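Lipid II:glycine glycyltransferase (Staphylococcus aureus, PDB 6SNR) probably adds the first glycine of the pentaglycine interpeptide bridge to the lysine side chain of lipid II, using glycyl-tRNA as donor. Local coordinates at residues D12-S17 with Q52-L57; L23-K28 with Y71-F76; V231-K236 with E292-E297. One frame throughout, in Å; residues are numbered along the deposited sequence.

Contact 1 of 3, residues D12-S17 with Q52-L57; sequences DAFVKS and QGVAQL
Phe-14 of helix 8-17 lays its ring along strand 50-61 and touches Gln-52, Gly-53 and Val-54, meeting each obliquely. Near its root, CD1 comes to 3.7 Å from Val-54 CG2 and 3.9 Å from Val-54 CG1. At the far end, CZ rests on the strand backbone, 3.7 Å from Gln-52 C, while CE1 stands 4.0 Å from Gly-53 CA. The first torsion of Phe-14 (chi1 -176°) sets CG opposite the backbone N and swings the ring out along the strand toward Gln-52. The Phe-14 and Val-54 side chains slide past each other in opposite directions. Val-15, one residue on, closes the buried side of the contact, with its CG2 3.8 Å from Val-54 CG2, so that this one methyl of Val-54 is shared between the phenylalanine and the valine. Val-15 also packs on Leu-26, and Val-54 also touches Ala-44 and Val-77 of the two neighbouring strands. The meeting of the Phe-14, Val-15 and Val-54 side chains is the tight part, made wholly of carbon.

The other side is looser. The Phe-14 ring is only partly buried and also meets the ring of His-18. Gln-52 offers its backbone to the ring; its side chain starts away from the helix, and OE1 is hydrogen-bonded to Asn-82 ND2. Ser-17 OG is hydrogen-bonded to Ala-13 O (3.0 Å) on the exposed side of the helix. Gln-52 and Gly-53 both face Val-45, forming a classic beta bulge just where the ring tip lands. With axes 9.0 Å apart and their directions at 109°, the segments show a helix lying across the sheet, as expected of the mixed alpha/beta fold of the FemABX family.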
loop_
_atom_site.group_PDB
_atom_site.type_symbol
_atom_site.label_atom_id
_atom_site.label_comp_id
_atom_site.label_asym_id
_atom_site.label_seq_id
_atom_site.Cartn_x
_atom_site.Cartn_y
_atom_site.Cartn_z
ATOM N N ASP A 12 -2.321 -12.858 -15.925
ATOM C CA ASP A 12 -2.504 -11.670 -15.090
ATOM C C ASP A 12 -4.008 -11.349 -14.908
ATOM O O ASP A 12 -4.475 -11.017 -13.824
ATOM C CB ASP A 12 -1.735 -10.470 -15.662
ATOM C CG ASP A 12 -0.227 -10.603 -15.524
ATOM O OD1 ASP A 12 0.185 -11.455 -14.661
ATOM O OD2 ASP A 12 0.507 -9.893 -16.239
ATOM N N ALA A 13 -4.789 -11.490 -15.976
ATOM C CA ALA A 13 -6.236 -11.287 -15.856
ATOM C C ALA A 13 -6.890 -12.233 -14.853
ATOM O O ALA A 13 -7.695 -11.841 -13.993
ATOM C CB ALA A 13 -6.891 -11.368 -17.241
ATOM N N PHE A 14 -6.501 -13.505 -14.934
ATOM C CA PHE A 14 -7.000 -14.516 -14.041
ATOM C C PHE A 14 -6.609 -14.207 -12.614
ATOM O O PHE A 14 -7.467 -14.289 -11.703
ATOM C CB PHE A 14 -6.475 -15.899 -14.445
ATOM C CG PHE A 14 -7.046 -17.017 -13.613
ATOM C CD1 PHE A 14 -6.465 -17.413 -12.438
ATOM C CD2 PHE A 14 -8.200 -17.661 -14.019
ATOM C CE1 PHE A 14 -7.018 -18.442 -11.680
ATOM C CE2 PHE A 14 -8.751 -18.676 -13.269
ATOM C CZ PHE A 14 -8.156 -19.076 -12.095
ATOM N N VAL A 15 -5.341 -13.858 -12.365
ATOM C CA VAL A 15 -4.883 -13.479 -11.013
ATOM C C VAL A 15 -5.658 -12.269 -10.449
ATOM O O VAL A 15 -6.093 -12.269 -9.308
ATOM C CB VAL A 15 -3.365 -13.181 -10.998
ATOM C CG1 VAL A 15 -2.875 -12.659 -9.627
ATOM C CG2 VAL A 15 -2.553 -14.433 -11.429
ATOM N N LYS A 16 -5.873 -11.293 -11.308
ATOM C CA LYS A 16 -6.509 -10.052 -10.883
ATOM C C LYS A 16 -7.959 -10.294 -10.506
ATOM O O LYS A 16 -8.444 -9.644 -9.567
ATOM C CB LYS A 16 -6.353 -8.982 -11.968
ATOM C CG LYS A 16 -4.937 -8.420 -12.050
ATOM C CD LYS A 16 -4.721 -7.460 -13.208
ATOM C CE LYS A 16 -3.449 -6.657 -13.142
ATOM N NZ LYS A 16 -3.359 -5.550 -14.159
ATOM N N SER A 17 -8.643 -11.223 -11.164
ATOM C CA SER A 17 -10.060 -11.527 -10.830
ATOM C C SER A 17 -10.318 -12.679 -9.851
ATOM O O SER A 17 -11.463 -12.916 -9.417
ATOM C CB SER A 17 -10.835 -11.795 -12.118
ATOM O OG SER A 17 -10.319 -12.854 -12.864
ATOM N N GLN A 52 -8.869 -23.014 -14.383
ATOM C CA GLN A 52 -9.355 -23.167 -12.987
ATOM C C GLN A 52 -8.272 -22.802 -11.953
ATOM O O GLN A 52 -8.593 -22.592 -10.773
ATOM C CB GLN A 52 -9.914 -24.572 -12.716
ATOM C CG GLN A 52 -11.206 -24.891 -13.468
ATOM C CD GLN A 52 -11.782 -26.235 -13.057
ATOM O OE1 GLN A 52 -11.539 -26.728 -11.948
ATOM N NE2 GLN A 52 -12.554 -26.846 -13.952
ATOM N N GLY A 53 -7.011 -22.708 -12.370
ATOM C CA GLY A 53 -5.938 -22.239 -11.440
ATOM C C GLY A 53 -4.660 -21.938 -12.185
ATOM O O GLY A 53 -4.399 -22.527 -13.241
ATOM N N VAL A 54 -3.834 -21.040 -11.633
ATOM C CA VAL A 54 -2.542 -20.715 -12.183
ATOM C C VAL A 54 -1.537 -20.548 -11.086
ATOM O O VAL A 54 -1.910 -20.478 -9.890
ATOM C CB VAL A 54 -2.577 -19.401 -12.999
ATOM C CG1 VAL A 54 -3.637 -19.495 -14.079
ATOM C CG2 VAL A 54 -2.867 -18.206 -12.080
ATOM N N ALA A 55 -0.288 -20.508 -11.470
ATOM C CA ALA A 55 0.780 -20.191 -10.533
ATOM C C ALA A 55 2.002 -19.712 -11.282
ATOM O O ALA A 55 2.319 -20.178 -12.381
ATOM C CB ALA A 55 1.082 -21.397 -9.640
ATOM N N GLN A 56 2.669 -18.730 -10.710
ATOM C CA GLN A 56 3.922 -18.244 -11.147
ATOM C C GLN A 56 5.003 -18.689 -10.148
ATOM O O GLN A 56 4.934 -18.406 -8.958
ATOM C CB GLN A 56 3.891 -16.720 -11.195
ATOM C CG GLN A 56 5.152 -16.132 -11.653
ATOM C CD GLN A 56 4.975 -14.686 -11.986
ATOM O OE1 GLN A 56 4.894 -13.827 -11.090
ATOM N NE2 GLN A 56 4.877 -14.415 -13.254
ATOM N N LEU A 57 5.949 -19.451 -10.642
ATOM C CA LEU A 57 7.049 -20.042 -9.857
ATOM C C LEU A 57 8.274 -19.227 -10.032
ATOM O O LEU A 57 8.691 -18.927 -11.179
ATOM C CB LEU A 57 7.325 -21.497 -10.371
ATOM C CG LEU A 57 6.330 -22.612 -10.084
ATOM C CD1 LEU A 57 4.893 -22.370 -10.435
ATOM C CD2 LEU A 57 6.845 -23.885 -10.789
#

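Contact 2 of 3, residues L23-K28 with Y71-F76; sequences LLQLTK and YISRGF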
loop_
_atom_site.group_PDB
_atom_site.type_symbol
_atom_site.label_atom_id
_atom_site.label_comp_id
_atom_site.label_asym_id
_atom_site.label_seq_id
_atom_site.Cartn_x
_atom_site.Cartn_y
_atom_site.Cartn_z
ATOM N N LEU A 23 -0.725 -9.387 -6.005
ATOM C CA LEU A 23 0.373 -8.700 -6.676
ATOM C C LEU A 23 1.598 -9.631 -6.952
ATOM O O LEU A 23 2.227 -9.557 -8.026
ATOM C CB LEU A 23 0.822 -7.514 -5.821
ATOM C CG LEU A 23 1.998 -6.699 -6.256
ATOM C CD1 LEU A 23 1.658 -5.976 -7.555
ATOM C CD2 LEU A 23 2.473 -5.735 -5.148
ATOM N N LEU A 24 1.966 -10.474 -5.983
ATOM C CA LEU A 24 3.198 -11.239 -6.084
ATOM C C LEU A 24 3.097 -12.419 -7.074
ATOM O O LEU A 24 4.113 -13.062 -7.311
ATOM C CB LEU A 24 3.641 -11.712 -4.680
ATOM C CG LEU A 24 3.889 -10.670 -3.604
ATOM C CD1 LEU A 24 4.743 -11.207 -2.436
ATOM C CD2 LEU A 24 4.267 -9.272 -4.024
ATOM N N GLN A 25 1.906 -12.634 -7.670
ATOM C CA GLN A 25 1.695 -13.613 -8.733
ATOM C C GLN A 25 1.586 -12.999 -10.136
ATOM O O GLN A 25 1.355 -13.739 -11.110
ATOM C CB GLN A 25 0.533 -14.517 -8.439
ATOM C CG GLN A 25 0.802 -15.503 -7.295
ATOM C CD GLN A 25 1.768 -16.591 -7.766
ATOM O OE1 GLN A 25 2.995 -16.654 -7.406
ATOM N NE2 GLN A 25 1.252 -17.375 -8.604
ATOM N N LEU A 26 1.716 -11.688 -10.236
ATOM C CA LEU A 26 1.658 -11.019 -11.564
ATOM C C LEU A 26 2.959 -11.166 -12.320
ATOM O O LEU A 26 4.057 -11.105 -11.756
ATOM C CB LEU A 26 1.316 -9.514 -11.424
ATOM C CG LEU A 26 -0.038 -9.200 -10.784
ATOM C CD1 LEU A 26 -0.217 -7.680 -10.724
ATOM C CD2 LEU A 26 -1.161 -9.835 -11.582
ATOM N N THR A 27 2.845 -11.255 -13.657
ATOM C CA THR A 27 4.015 -11.380 -14.457
ATOM C C THR A 27 5.013 -10.216 -14.350
ATOM O O THR A 27 6.210 -10.424 -14.385
ATOM C CB THR A 27 3.706 -11.697 -15.950
ATOM O OG1 THR A 27 3.112 -10.544 -16.586
ATOM C CG2 THR A 27 2.822 -12.883 -16.120
ATOM N N LYS A 28 4.516 -8.969 -14.213
ATOM C CA LYS A 28 5.415 -7.837 -14.093
ATOM C C LYS A 28 6.089 -7.785 -12.704
ATOM O O LYS A 28 7.157 -7.210 -12.576
ATOM C CB LYS A 28 4.674 -6.519 -14.369
ATOM C CG LYS A 28 4.134 -6.390 -15.761
ATOM C CD LYS A 28 5.220 -6.382 -16.798
ATOM C CE LYS A 28 4.668 -5.782 -18.098
ATOM N NZ LYS A 28 4.134 -4.384 -17.918
ATOM N N TYR A 71 9.899 -20.900 -5.324
ATOM C CA TYR A 71 9.037 -20.123 -4.452
ATOM C C TYR A 71 7.856 -19.570 -5.251
ATOM O O TYR A 71 8.065 -18.785 -6.203
ATOM C CB TYR A 71 9.843 -19.010 -3.800
ATOM C CG TYR A 71 9.074 -18.080 -2.871
ATOM C CD1 TYR A 71 7.993 -18.521 -2.108
ATOM C CD2 TYR A 71 9.396 -16.719 -2.850
ATOM C CE1 TYR A 71 7.258 -17.643 -1.300
ATOM C CE2 TYR A 71 8.673 -15.833 -2.039
ATOM C CZ TYR A 71 7.633 -16.313 -1.258
ATOM O OH TYR A 71 6.902 -15.397 -0.493
ATOM N N ILE A 72 6.677 -20.001 -4.878
ATOM C CA ILE A 72 5.399 -19.595 -5.504
ATOM C C ILE A 72 4.819 -18.516 -4.608
ATOM O O ILE A 72 3.959 -18.782 -3.765
ATOM C CB ILE A 72 4.415 -20.757 -5.718
ATOM C CG1 ILE A 72 5.114 -21.929 -6.451
ATOM C CG2 ILE A 72 3.163 -20.293 -6.482
ATOM C CD1 ILE A 72 4.245 -23.103 -6.814
ATOM N N SER A 73 5.311 -17.294 -4.798
ATOM C CA SER A 73 5.054 -16.184 -3.805
ATOM C C SER A 73 3.610 -15.700 -3.914
ATOM O O SER A 73 3.162 -15.160 -4.957
ATOM C CB SER A 73 6.034 -15.009 -4.034
ATOM O OG SER A 73 6.033 -14.516 -5.396
ATOM N N ARG A 74 2.836 -15.915 -2.837
ATOM C CA ARG A 74 1.392 -15.670 -2.797
ATOM C C ARG A 74 0.562 -16.471 -3.833
ATOM O O ARG A 74 -0.546 -16.115 -4.170
ATOM C CB ARG A 74 1.090 -14.163 -2.870
ATOM C CG ARG A 74 1.586 -13.394 -1.634
ATOM C CD ARG A 74 0.615 -13.569 -0.529
ATOM N NE ARG A 74 0.929 -12.747 0.655
ATOM C CZ ARG A 74 1.133 -13.209 1.889
ATOM N NH1 ARG A 74 1.129 -14.512 2.148
ATOM N NH2 ARG A 74 1.309 -12.290 2.872
ATOM N N GLY A 75 1.104 -17.612 -4.259
ATOM C CA GLY A 75 0.340 -18.645 -4.971
ATOM C C GLY A 75 0.253 -19.903 -4.143
ATOM O O GLY A 75 0.659 -19.884 -2.965
ATOM N N PHE A 76 -0.271 -21.007 -4.707
ATOM C CA PHE A 76 -0.994 -21.029 -5.978
ATOM C C PHE A 76 -2.251 -20.147 -5.989
ATOM O O PHE A 76 -2.894 -19.915 -4.952
ATOM C CB PHE A 76 -1.526 -22.441 -6.277
ATOM C CG PHE A 76 -0.559 -23.586 -6.047
ATOM C CD1 PHE A 76 0.457 -23.876 -6.954
ATOM C CD2 PHE A 76 -0.693 -24.395 -4.931
ATOM C CE1 PHE A 76 1.276 -24.963 -6.790
ATOM C CE2 PHE A 76 0.131 -25.490 -4.747
ATOM C CZ PHE A 76 1.108 -25.784 -5.680
#
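The flat end of Gln-25 sits against the type II beta turn from Ile-72 to Gly-75: Gly-75 N lies over one face, 3.7 Å from Gln-25 CD, Ser-73 O lies close to the amide plane, 3.4 Å from the same CD, and Ile-72 CG2 borders the group. The other flat group, the Tyr-71 ring, carries Ser-73 CB on one face, 3.3 Å above the plane and offset toward the rim, while its OH is held by Asp-108 and Gln-143. In Gln-25, chi1 (-70°) sets CG opposite the carbonyl carbon and 3.5 Å from Arg-74 O; a bend at chi2 (-73°) then turns the amide against the turn. On the other flank Leu-24 and Arg-74 run side by side in the same direction, Leu-24 CD1 lying 3.9 Å from Arg-74 CG; the guanidinium continues beyond to Pro-144 O. Ser-73 OG is 3.1 Å from Leu-24 O, a possible hydrogen bond, since the hydroxyl could also turn to another acceptor. Leu-24 O and Ser-73 O, only 3.3 Å apart, would probably repel each other, and a hydroxyl and an amide lie close by in this buried place.

Contact 3 of 3, residues V231-K236 with E292-E297; sequences VKLDPK and EALEKE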
loop_
_atom_site.group_PDB
_atom_site.type_symbol
_atom_site.label_atom_id
_atom_site.label_comp_id
_atom_site.label_asym_id
_atom_site.label_seq_id
_atom_site.Cartn_x
_atom_site.Cartn_y
_atom_site.Cartn_z
ATOM N N VAL A 231 3.211 14.727 -1.919
ATOM C CA VAL A 231 2.424 15.821 -1.272
ATOM C C VAL A 231 3.286 17.089 -1.283
ATOM O O VAL A 231 4.416 17.060 -0.814
ATOM C CB VAL A 231 2.044 15.477 0.159
ATOM C CG1 VAL A 231 1.267 16.623 0.817
ATOM C CG2 VAL A 231 1.212 14.189 0.194
ATOM N N LYS A 232 2.711 18.164 -1.820
ATOM C CA LYS A 232 3.396 19.432 -2.032
ATOM C C LYS A 232 2.742 20.541 -1.177
ATOM O O LYS A 232 1.522 20.613 -1.046
ATOM C CB LYS A 232 3.278 19.830 -3.491
ATOM C CG LYS A 232 4.136 21.030 -3.867
ATOM C CD LYS A 232 4.165 21.226 -5.367
ATOM C CE LYS A 232 5.579 21.388 -5.865
ATOM N NZ LYS A 232 5.541 21.952 -7.242
ATOM N N LEU A 233 3.581 21.415 -0.640
ATOM C CA LEU A 233 3.127 22.663 -0.035
ATOM C C LEU A 233 3.580 23.727 -1.023
ATOM O O LEU A 233 4.783 23.860 -1.246
ATOM C CB LEU A 233 3.798 22.871 1.308
ATOM C CG LEU A 233 3.609 24.285 1.921
ATOM C CD1 LEU A 233 2.116 24.615 2.023
ATOM C CD2 LEU A 233 4.269 24.349 3.288
ATOM N N ASP A 234 2.634 24.409 -1.656
ATOM C CA ASP A 234 2.963 25.389 -2.689
ATOM C C ASP A 234 2.577 26.786 -2.204
ATOM O O ASP A 234 1.387 27.092 -2.109
ATOM C CB ASP A 234 2.227 25.141 -3.991
ATOM C CG ASP A 234 2.788 25.981 -5.117
ATOM O OD1 ASP A 234 3.943 25.722 -5.532
ATOM O OD2 ASP A 234 2.120 26.937 -5.555
ATOM N N PRO A 235 3.576 27.621 -1.935
ATOM C CA PRO A 235 3.273 28.978 -1.420
ATOM C C PRO A 235 2.409 29.830 -2.323
ATOM O O PRO A 235 1.531 30.523 -1.824
ATOM C CB PRO A 235 4.647 29.619 -1.301
ATOM C CG PRO A 235 5.585 28.497 -1.111
ATOM C CD PRO A 235 5.013 27.322 -1.868
ATOM N N LYS A 236 2.641 29.822 -3.638
ATOM C CA LYS A 236 1.813 30.640 -4.543
ATOM C C LYS A 236 0.347 30.274 -4.496
ATOM O O LYS A 236 -0.527 31.151 -4.472
ATOM C CB LYS A 236 2.268 30.503 -5.993
ATOM C CG LYS A 236 3.457 31.344 -6.356
ATOM C CD LYS A 236 3.674 31.351 -7.862
ATOM C CE LYS A 236 5.010 31.973 -8.240
ATOM N NZ LYS A 236 6.177 31.317 -7.572
ATOM N N GLU A 292 5.067 34.348 1.573
ATOM C CA GLU A 292 6.011 35.013 0.713
ATOM C C GLU A 292 7.453 34.688 1.003
ATOM O O GLU A 292 8.229 34.541 0.035
ATOM C CB GLU A 292 5.837 36.546 0.790
ATOM C CG GLU A 292 4.634 37.034 0.034
ATOM C CD GLU A 292 4.229 38.472 0.364
ATOM O OE1 GLU A 292 4.869 39.102 1.230
ATOM O OE2 GLU A 292 3.268 38.965 -0.252
ATOM N N ALA A 293 7.810 34.585 2.294
ATOM C CA ALA A 293 9.139 34.204 2.770
ATOM C C ALA A 293 9.427 32.800 2.278
ATOM O O ALA A 293 10.472 32.531 1.714
ATOM C CB ALA A 293 9.221 34.261 4.298
ATOM N N LEU A 294 8.444 31.931 2.435
ATOM C CA LEU A 294 8.593 30.551 1.947
ATOM C C LEU A 294 8.730 30.482 0.443
ATOM O O LEU A 294 9.510 29.679 -0.082
ATOM C CB LEU A 294 7.434 29.695 2.408
ATOM C CG LEU A 294 7.568 28.211 2.093
ATOM C CD1 LEU A 294 8.758 27.613 2.815
ATOM C CD2 LEU A 294 6.268 27.514 2.480
ATOM N N GLU A 295 7.967 31.284 -0.275
ATOM C CA GLU A 295 8.065 31.317 -1.703
ATOM C C GLU A 295 9.475 31.698 -2.158
ATOM O O GLU A 295 9.964 31.155 -3.146
ATOM C CB GLU A 295 7.032 32.265 -2.276
ATOM C CG GLU A 295 6.861 32.150 -3.776
ATOM C CD GLU A 295 5.876 33.176 -4.320
ATOM O OE1 GLU A 295 5.506 34.138 -3.591
ATOM O OE2 GLU A 295 5.490 33.032 -5.485
ATOM N N LYS A 296 10.131 32.610 -1.432
ATOM C CA LYS A 296 11.499 33.029 -1.792
ATOM C C LYS A 296 12.498 31.862 -1.682
ATOM O O LYS A 296 13.382 31.705 -2.525
ATOM C CB LYS A 296 11.964 34.204 -0.908
ATOM N N GLU A 297 12.341 31.058 -0.638
ATOM C CA GLU A 297 13.101 29.824 -0.460
ATOM C C GLU A 297 12.722 28.758 -1.487
ATOM O O GLU A 297 13.586 28.197 -2.167
ATOM C CB GLU A 297 12.890 29.260 0.948
ATOM C CG GLU A 297 13.804 29.846 2.013
ATOM C CD GLU A 297 15.247 29.409 1.835
ATOM O OE1 GLU A 297 15.528 28.190 1.940
ATOM O OE2 GLU A 297 16.101 30.285 1.579
#
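Lys-236 and Glu-295 join the first turn of helix 235-262 to the last turns of helix 267-297 by a salt bridge, NZ to OE2 at 2.8 Å, although that oxygen sits too close to the lysine chain in the model, so the length is doubtful. The two helices form the long antiparallel hairpin, the coiled-coil arm familiar from Fem ligases, and this contact lies at its base. The lysine curls at its last torsion (chi4 56°) to bring NZ to the glutamate, which is stretched out beyond CG and crosses it at about a right angle. NZ has a second, weak bond to Pro-299 O, so the ammonium also touches the chain that leads out of the arm. Next to it Asp-234 is the N-cap of helix 235-262, its OD2 accepting from Glu-237 N.

Further in, polar atoms give way to carbon. Pro-235, in the first turn of that helix, presses CB to 3.7 Å from Glu-295 CB, beside the stem of the same glutamate. Its ring meets the Leu-294 side chain at about a right angle, and CG is 3.8 Å from Leu-294 CG. Leu-233, the last residue of strand 226-233, completes the row, and Phe-327 packs on both leucines. The packing ends methyl to methyl: Leu-233 CD2 lies 3.8 Å from Leu-294 CD2.

Overall arrangement
Contacts 1 and 2 are neighbours, their centres about 8 Å apart, and both reach one mixed sheet, in which strands 50-61 and 68-78 lie side by side. Their segments alternate along the chain: helix 8-17, then 23-28, then the two strands. Asp-12 and Thr-27 link them, probably by a hydrogen bond, so helix 8-17 and the start of helix 27-33 are tied together beside this sheet. Contact 3 comes later in the chain, on the opposite side of its centre, about 47 Å from contact 1 and about 43 Å from contact 2, centre to centre. Contacts 1 and 2 thus tie N-terminal segments to one sheet, while contact 3 fixes the base of the helical hairpin at the other.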